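Local coordinates for protein lysyl oxidase (Pichia pastoris, PDB 1W7C) that probably oxidises primary amines, including peptidyl lysine side chains, using copper and a topaquinone cofactor made from its own chain, at residues A[144-149]-A[211-216]. Residues are numbered along the deposited sequence; the frame is centred on the assembly and turned at random.
Sequences SFLNKN and FKFDMT. With NAG (2-acetamido-2-deoxy-beta-D-glucopyranose), chain R.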
ATOM      1  N   SER A 144      11.990 -37.818 -22.006  1.00 23.11           N
ATOM      2  CA  SER A 144      12.227 -38.930 -22.929  1.00 23.00           C
ATOM      3  C   SER A 144      11.043 -39.879 -22.985  1.00 21.74           C
ATOM      4  O   SER A 144      10.634 -40.329 -24.056  1.00 23.21           O
ATOM      5  CB  SER A 144      13.485 -39.698 -22.524  0.60 28.02           C
ATOM      6  OG  SER A 144      13.833 -40.657 -23.510  0.60 25.55           O
ATOM      7  N   PHE A 145      10.455 -40.136 -21.818  1.00 20.99           N
ATOM      8  CA  PHE A 145       9.289 -41.002 -21.725  1.00 21.89           C
ATOM      9  C   PHE A 145       8.107 -40.384 -22.483  1.00 21.95           C
ATOM     10  O   PHE A 145       7.395 -41.073 -23.220  1.00 22.61           O
ATOM     11  CB  PHE A 145       8.929 -41.273 -20.256  1.00 22.02           C
ATOM     12  CG  PHE A 145       7.557 -41.844 -20.068  1.00 25.04           C
ATOM     13  CD1 PHE A 145       7.340 -43.212 -20.209  1.00 26.23           C
ATOM     14  CD2 PHE A 145       6.478 -41.019 -19.779  1.00 25.43           C
ATOM     15  CE1 PHE A 145       6.057 -43.744 -20.061  1.00 30.17           C
ATOM     16  CE2 PHE A 145       5.185 -41.552 -19.642  1.00 27.35           C
ATOM     17  CZ  PHE A 145       4.986 -42.905 -19.765  1.00 30.69           C
ATOM     18  N   LEU A 146       7.875 -39.093 -22.295  1.00 21.77           N
ATOM     19  CA  LEU A 146       6.778 -38.459 -22.992  1.00 24.14           C
ATOM     20  C   LEU A 146       6.984 -38.484 -24.503  1.00 22.92           C
ATOM     21  O   LEU A 146       6.054 -38.766 -25.236  1.00 24.87           O
ATOM     22  CB  LEU A 146       6.559 -37.034 -22.485  1.00 24.86           C
ATOM     23  CG  LEU A 146       5.951 -36.920 -21.084  1.00 25.11           C
ATOM     24  CD1 LEU A 146       5.705 -35.466 -20.768  1.00 25.33           C
ATOM     25  CD2 LEU A 146       4.662 -37.695 -20.983  1.00 26.06           C
ATOM     26  N   ASN A 147       8.193 -38.234 -24.969  1.00 22.06           N
ATOM     27  CA  ASN A 147       8.463 -38.285 -26.405  1.00 23.75           C
ATOM     28  C   ASN A 147       8.236 -39.693 -26.972  1.00 25.02           C
ATOM     29  O   ASN A 147       7.680 -39.854 -28.051  1.00 23.97           O
ATOM     30  CB  ASN A 147       9.875 -37.817 -26.684  1.00 23.43           C
ATOM     31  CG  ASN A 147      10.185 -37.741 -28.174  1.00 24.38           C
ATOM     32  OD1 ASN A 147       9.592 -36.931 -28.913  1.00 27.59           O
ATOM     33  ND2 ASN A 147      11.117 -38.579 -28.627  1.00 28.67           N
ATOM     34  N   LYS A 148       8.626 -40.707 -26.199  1.00 24.69           N
ATOM     35  CA  LYS A 148       8.442 -42.111 -26.579  1.00 26.67           C
ATOM     36  C   LYS A 148       6.956 -42.448 -26.795  1.00 26.18           C
ATOM     37  O   LYS A 148       6.602 -43.190 -27.704  1.00 29.01           O
ATOM     38  CB  LYS A 148       9.061 -43.030 -25.512  1.00 28.97           C
ATOM     39  CG  LYS A 148       9.098 -44.512 -25.858  1.00 25.95           C
ATOM     40  CD  LYS A 148       9.924 -45.281 -24.812  1.00 33.04           C
ATOM     41  CE  LYS A 148      10.046 -46.778 -25.164  1.00 44.76           C
ATOM     42  NZ  LYS A 148      11.272 -47.390 -24.557  1.00 40.94           N
ATOM     43  N   ASN A 149       6.088 -41.878 -25.970  1.00 25.18           N
ATOM     44  CA  ASN A 149       4.650 -42.123 -26.082  1.00 26.92           C
ATOM     45  C   ASN A 149       3.912 -41.201 -27.057  1.00 26.98           C
ATOM     46  O   ASN A 149       3.019 -41.643 -27.790  1.00 30.24           O
ATOM     47  CB  ASN A 149       4.009 -42.041 -24.699  1.00 29.14           C
ATOM     48  CG  ASN A 149       4.245 -43.285 -23.891  1.00 30.35           C
ATOM     49  OD1 ASN A 149       3.397 -44.183 -23.860  1.00 38.02           O
ATOM     50  ND2 ASN A 149       5.413 -43.376 -23.260  1.00 30.06           N
ATOM     51  N   PHE A 211      -2.904 -35.548 -20.392  1.00 19.61           N
ATOM     52  CA  PHE A 211      -2.548 -36.926 -20.212  1.00 20.75           C
ATOM     53  C   PHE A 211      -2.112 -37.195 -18.778  1.00 20.23           C
ATOM     54  O   PHE A 211      -1.867 -36.277 -18.002  1.00 20.16           O
ATOM     55  CB  PHE A 211      -1.455 -37.355 -21.214  1.00 21.28           C
ATOM     56  CG  PHE A 211      -0.296 -36.419 -21.278  1.00 19.93           C
ATOM     57  CD1 PHE A 211       0.785 -36.561 -20.418  1.00 23.51           C
ATOM     58  CD2 PHE A 211      -0.263 -35.400 -22.221  1.00 22.66           C
ATOM     59  CE1 PHE A 211       1.855 -35.663 -20.464  1.00 23.19           C
ATOM     60  CE2 PHE A 211       0.788 -34.512 -22.272  1.00 21.42           C
ATOM     61  CZ  PHE A 211       1.863 -34.649 -21.410  1.00 23.80           C
ATOM     62  N   LYS A 212      -2.028 -38.477 -18.461  1.00 20.65           N
ATOM     63  CA  LYS A 212      -1.682 -38.959 -17.133  1.00 19.97           C
ATOM     64  C   LYS A 212      -0.819 -40.181 -17.298  1.00 20.11           C
ATOM     65  O   LYS A 212      -1.143 -41.066 -18.084  1.00 21.82           O
ATOM     66  CB  LYS A 212      -2.924 -39.314 -16.323  1.00 22.05           C
ATOM     67  CG  LYS A 212      -2.641 -39.687 -14.864  1.00 21.26           C
ATOM     68  CD  LYS A 212      -3.871 -40.289 -14.197  1.00 21.63           C
ATOM     69  CE  LYS A 212      -3.610 -40.649 -12.755  1.00 21.50           C
ATOM     70  NZ  LYS A 212      -4.751 -41.338 -12.086  1.00 25.00           N
ATOM     71  N   PHE A 213       0.275 -40.240 -16.549  1.00 20.85           N
ATOM     72  CA  PHE A 213       1.197 -41.367 -16.616  1.00 21.42           C
ATOM     73  C   PHE A 213       1.646 -41.831 -15.242  1.00 21.37           C
ATOM     74  O   PHE A 213       1.580 -41.101 -14.269  1.00 20.89           O
ATOM     75  CB  PHE A 213       2.397 -41.075 -17.535  1.00 20.27           C
ATOM     76  CG  PHE A 213       3.234 -39.886 -17.125  1.00 21.28           C
ATOM     77  CD1 PHE A 213       4.409 -40.067 -16.428  1.00 24.03           C
ATOM     78  CD2 PHE A 213       2.864 -38.577 -17.478  1.00 20.82           C
ATOM     79  CE1 PHE A 213       5.205 -38.982 -16.096  1.00 20.37           C
ATOM     80  CE2 PHE A 213       3.657 -37.484 -17.132  1.00 21.38           C
ATOM     81  CZ  PHE A 213       4.819 -37.688 -16.440  1.00 20.22           C
ATOM     82  N   ASP A 214       1.995 -43.103 -15.186  1.00 21.54           N
ATOM     83  CA  ASP A 214       2.581 -43.739 -14.027  1.00 19.67           C
ATOM     84  C   ASP A 214       4.091 -43.784 -14.248  1.00 21.99           C
ATOM     85  O   ASP A 214       4.581 -44.337 -15.255  1.00 23.28           O
ATOM     86  CB  ASP A 214       2.043 -45.154 -13.871  1.00 24.41           C
ATOM     87  CG  ASP A 214       2.520 -45.800 -12.612  1.00 29.89           C
ATOM     88  OD1 ASP A 214       3.724 -45.933 -12.450  1.00 29.11           O
ATOM     89  OD2 ASP A 214       1.752 -46.252 -11.745  1.00 43.27           O
ATOM     90  N   MET A 215       4.829 -43.162 -13.337  1.00 20.22           N
ATOM     91  CA  MET A 215       6.292 -43.090 -13.390  1.00 20.19           C
ATOM     92  C   MET A 215       6.900 -43.691 -12.118  1.00 20.17           C
ATOM     93  O   MET A 215       7.927 -43.211 -11.620  1.00 21.11           O
ATOM     94  CB  MET A 215       6.739 -41.625 -13.588  1.00 20.29           C
ATOM     95  CG  MET A 215       6.124 -40.660 -12.592  1.00 20.35           C
ATOM     96  SD  MET A 215       6.883 -39.019 -12.603  1.00 20.37           S
ATOM     97  CE  MET A 215       8.539 -39.408 -12.015  1.00 20.06           C
ATOM     98  N   THR A 216       6.302 -44.784 -11.637  1.00 21.18           N
ATOM     99  CA  THR A 216       6.766 -45.438 -10.403  1.00 21.69           C
ATOM    100  C   THR A 216       8.087 -46.166 -10.640  1.00 23.04           C
ATOM    101  O   THR A 216       8.247 -46.875 -11.621  1.00 22.23           O
ATOM    102  CB  THR A 216       5.729 -46.444  -9.911  1.00 21.68           C
ATOM    103  OG1 THR A 216       4.449 -45.803  -9.766  1.00 21.81           O
ATOM    104  CG2 THR A 216       6.083 -46.976  -8.497  1.00 25.49           C
TER
HETATM  105  C1  NAG R 816       9.239 -37.686 -33.868  1.00 35.83           C
HETATM  106  C2  NAG R 816      10.758 -37.410 -33.730  1.00 38.98           C
HETATM  107  C3  NAG R 816      11.365 -36.904 -35.044  1.00 42.93           C
HETATM  108  C4  NAG R 816      10.960 -37.824 -36.188  1.00 55.51           C
HETATM  109  C5  NAG R 816       9.450 -38.048 -36.190  1.00 49.57           C
HETATM  110  C6  NAG R 816       9.071 -38.994 -37.326  1.00 48.30           C
HETATM  111  C7  NAG R 816      11.723 -36.633 -31.587  1.00 38.27           C
HETATM  112  C8  NAG R 816      11.958 -35.433 -30.707  1.00 38.66           C
HETATM  113  N2  NAG R 816      10.986 -36.422 -32.682  1.00 36.72           N
HETATM  114  O3  NAG R 816      12.781 -36.855 -34.973  1.00 50.69           O
HETATM  115  O4  NAG R 816      11.356 -37.274 -37.427  1.00 60.13           O
HETATM  116  O5  NAG R 816       9.035 -38.579 -34.945  1.00 45.26           O
HETATM  117  O6  NAG R 816       7.973 -39.788 -36.949  1.00 59.64           O
HETATM  118  O7  NAG R 816      12.193 -37.722 -31.269  1.00 39.92           O
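Helix 136-150 packs on one face of an antiparallel sheet through Phe-145 and Leu-146, which meet Phe-211 and Phe-213 of strand 209-214. CE2 of Phe-145 lies 3.5 Å from CB of Phe-213. The two rings are oblique, with planes at 41° and centroids 5.3 Å apart, and CD2 of Phe-145 sits over one face of the Phe-213 ring. CD2 of Leu-146 touches both strand rings, 3.5 Å from CE1 of Phe-211 and 4.0 Å from CE2 of Phe-213. The CB atoms of both strand phenylalanines point toward the helix, and CG of Phe-213 sits between N and the carbonyl carbon (chi1 60°). ND2 of Asn-149 lies above the Phe-145 ring, offset toward its rim, and gives a nearly straight hydrogen bond (174°) to Phe-145 O. Asn-147 turns from the sheet to an N-linked sugar. Its ND2 donates to O7 of the NAG acetamido group at 3.0 Å, and its OD1 is hydrogen-bonded to Tyr-167. With an alanine here, the acetamido oxygen and the Tyr-167 hydroxyl would probably each lose a hydrogen-bond partner. At the strand end, Asp-214 OD1 accepts from Thr-216 N in an Asx turn. Such apolar helix-on-antiparallel-sheet packing is an alpha+beta arrangement, consistent with the small N-terminal domains of copper amine oxidases.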